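Local structure of beta subunit of photoactivated adenylyl cyclase (Beggiatoa sp. PS, 5M27) at residues F157-L162 with L245-G250. The protein is a blue-light-regulated adenylyl cyclase, pairing a flavin-binding BLUF light sensor with a class III cyclase domain that probably converts ATP to cyclic AMP. Residues are numbered along the deposited sequence; the frame is centred on the assembly and turned at random.
Sequences FFSDIL and LYTGIG. With CA (calcium ion), chain L.
F158 pairs with G250, and D160 with G248, as hydrogen-bonded pairs of two antiparallel strands in the catalytic sheet of a class III nucleotidyl cyclase domain. The F158/G250 pair is the tighter: F158 N to G250 O is 2.9 Å and G250 N to F158 O is 2.7 Å. At the D160/G248 pair both N-to-O bonds are longer. Beyond it, L162 N still donates to Y246 O at 2.9 Å. The N-H there is nearly straight on the oxygen, at 174°, but the donor lies 42° out of the carbonyl plane. A water at the same end accepts from Y246 N and lies within hydrogen-bonding distance of L162 O.

The side chains of F157, S159, I161, T247 and I249 meet the helices 173-193 and 215-235. F157 sets CG anti to its backbone N (chi1 170°), which brings CE2 to 3.6 Å from I249 CG2. S159 CB lies against I249 CG1. T247 OG1 and S159 OG both hydrogen-bond to Y183. The I161 side chain packs on L245 CD1, which sits 3.7 Å from its CG2 and also touches CG1 and CD1. I161 also touches L179 of helix 173-193. A glycine in place of I161 would probably leave L245 CD1 without this apolar neighbour and open a gap beside L179. L162 CB and CD2 rest on Y246 CB, and helix 338-348 packs on both residues.

D160 faces the other side of the sheet, where a calcium ion is bound. The site is consistent with the two-aspartate metal site of class III cyclases, with D204 as the other aspartate. D160 OD1 forms a salt bridge with R287. The calcium is bound by D160 OD2 and by the backbone I161 O, each at 2.6 Å, together with D204 OD2 and one water.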
loop_
_atom_site.group_PDB
_atom_site.type_symbol
_atom_site.label_atom_id
_atom_site.label_comp_id
_atom_site.label_asym_id
_atom_site.label_seq_id
_atom_site.Cartn_x
_atom_site.Cartn_y
_atom_site.Cartn_z
ATOM N N PHE B 157 -12.959 -1.870 -12.781
ATOM C CA PHE B 157 -12.180 -2.272 -13.958
ATOM C C PHE B 157 -11.185 -3.321 -13.505
ATOM O O PHE B 157 -10.476 -3.111 -12.506
ATOM C CB PHE B 157 -11.464 -1.051 -14.553
ATOM C CG PHE B 157 -10.416 -1.353 -15.633
ATOM C CD1 PHE B 157 -9.150 -1.852 -15.304
ATOM C CD2 PHE B 157 -10.648 -0.969 -16.953
ATOM C CE1 PHE B 157 -8.195 -2.089 -16.289
ATOM C CE2 PHE B 157 -9.663 -1.196 -17.967
ATOM C CZ PHE B 157 -8.451 -1.751 -17.623
ATOM N N PHE B 158 -11.146 -4.450 -14.221
ATOM C CA PHE B 158 -10.127 -5.479 -14.036
ATOM C C PHE B 158 -9.547 -5.863 -15.391
ATOM O O PHE B 158 -10.298 -6.147 -16.331
ATOM C CB PHE B 158 -10.694 -6.737 -13.375
ATOM C CG PHE B 158 -10.410 -6.827 -11.919
ATOM C CD1 PHE B 158 -9.149 -7.111 -11.480
ATOM C CD2 PHE B 158 -11.420 -6.636 -10.984
ATOM C CE1 PHE B 158 -8.871 -7.184 -10.133
ATOM C CE2 PHE B 158 -11.155 -6.722 -9.628
ATOM C CZ PHE B 158 -9.874 -6.998 -9.209
ATOM N N SER B 159 -8.221 -5.907 -15.481
ATOM C CA SER B 159 -7.545 -6.398 -16.677
ATOM C C SER B 159 -6.336 -7.222 -16.266
ATOM O O SER B 159 -5.759 -7.012 -15.188
ATOM C CB SER B 159 -7.099 -5.256 -17.622
ATOM O OG SER B 159 -5.988 -4.527 -17.126
ATOM N N ASP B 160 -5.956 -8.176 -17.115
ATOM C CA ASP B 160 -4.717 -8.894 -16.850
ATOM C C ASP B 160 -4.167 -9.461 -18.153
ATOM O O ASP B 160 -4.820 -9.446 -19.199
ATOM C CB ASP B 160 -4.905 -9.977 -15.771
ATOM C CG ASP B 160 -5.327 -11.318 -16.322
ATOM O OD1 ASP B 160 -6.089 -11.346 -17.295
ATOM O OD2 ASP B 160 -4.921 -12.362 -15.762
ATOM N N ILE B 161 -2.955 -9.978 -18.061
ATOM C CA ILE B 161 -2.195 -10.375 -19.240
ATOM C C ILE B 161 -2.617 -11.780 -19.653
ATOM O O ILE B 161 -2.729 -12.671 -18.808
ATOM C CB ILE B 161 -0.693 -10.295 -18.942
ATOM C CG1 ILE B 161 -0.320 -8.831 -18.635
ATOM C CG2 ILE B 161 0.130 -10.866 -20.103
ATOM C CD1 ILE B 161 1.138 -8.640 -18.190
ATOM N N LEU B 162 -2.870 -11.967 -20.947
ATOM C CA LEU B 162 -3.205 -13.281 -21.482
ATOM C C LEU B 162 -2.015 -14.233 -21.379
ATOM O O LEU B 162 -0.893 -13.874 -21.750
ATOM C CB LEU B 162 -3.612 -13.168 -22.946
ATOM C CG LEU B 162 -3.955 -14.510 -23.596
ATOM C CD1 LEU B 162 -5.274 -15.021 -23.015
ATOM C CD2 LEU B 162 -3.979 -14.411 -25.134
ATOM N N LEU B 245 2.127 -9.709 -26.095
ATOM C CA LEU B 245 1.384 -9.132 -24.979
ATOM C C LEU B 245 -0.040 -8.781 -25.411
ATOM O O LEU B 245 -0.252 -7.829 -26.177
ATOM C CB LEU B 245 2.108 -7.906 -24.431
ATOM C CG LEU B 245 1.469 -7.100 -23.313
ATOM C CD1 LEU B 245 1.181 -7.974 -22.085
ATOM C CD2 LEU B 245 2.399 -5.965 -22.933
ATOM N N TYR B 246 -1.006 -9.519 -24.856
ATOM C CA TYR B 246 -2.440 -9.328 -25.050
ATOM C C TYR B 246 -3.116 -9.162 -23.689
ATOM O O TYR B 246 -2.603 -9.600 -22.657
ATOM C CB TYR B 246 -3.091 -10.525 -25.778
ATOM C CG TYR B 246 -2.540 -10.815 -27.160
ATOM C CD1 TYR B 246 -1.320 -11.463 -27.322
ATOM C CD2 TYR B 246 -3.249 -10.450 -28.302
ATOM C CE1 TYR B 246 -0.819 -11.722 -28.569
ATOM C CE2 TYR B 246 -2.760 -10.723 -29.549
ATOM C CZ TYR B 246 -1.550 -11.352 -29.681
ATOM O OH TYR B 246 -1.081 -11.621 -30.938
ATOM N N THR B 247 -4.302 -8.578 -23.695
ATOM C CA THR B 247 -5.031 -8.342 -22.456
ATOM C C THR B 247 -6.486 -8.788 -22.589
ATOM O O THR B 247 -7.027 -8.943 -23.687
ATOM C CB THR B 247 -4.985 -6.855 -22.066
ATOM O OG1 THR B 247 -5.410 -6.689 -20.707
ATOM C CG2 THR B 247 -5.927 -6.058 -22.960
ATOM N N GLY B 248 -7.123 -8.974 -21.439
ATOM C CA GLY B 248 -8.562 -9.010 -21.373
ATOM C C GLY B 248 -9.031 -8.083 -20.268
ATOM O O GLY B 248 -8.301 -7.802 -19.318
ATOM N N ILE B 249 -10.270 -7.616 -20.395
ATOM C CA ILE B 249 -10.804 -6.628 -19.466
ATOM C C ILE B 249 -12.232 -6.977 -19.073
ATOM O O ILE B 249 -13.069 -7.291 -19.929
ATOM C CB ILE B 249 -10.754 -5.208 -20.076
ATOM C CG1 ILE B 249 -9.312 -4.866 -20.497
ATOM C CG2 ILE B 249 -11.366 -4.175 -19.100
ATOM C CD1 ILE B 249 -9.183 -3.675 -21.394
ATOM N N GLY B 250 -12.518 -6.857 -17.780
ATOM C CA GLY B 250 -13.876 -6.941 -17.278
ATOM C C GLY B 250 -14.267 -5.638 -16.593
ATOM O O GLY B 250 -13.441 -4.983 -15.942
HETATM CA CA CA L . -2.912 -13.795 -16.478
HETATM O O HOH W 1 -0.145 -11.863 -23.371
HETATM O O HOH W 2 -1.906 -14.356 -14.095
#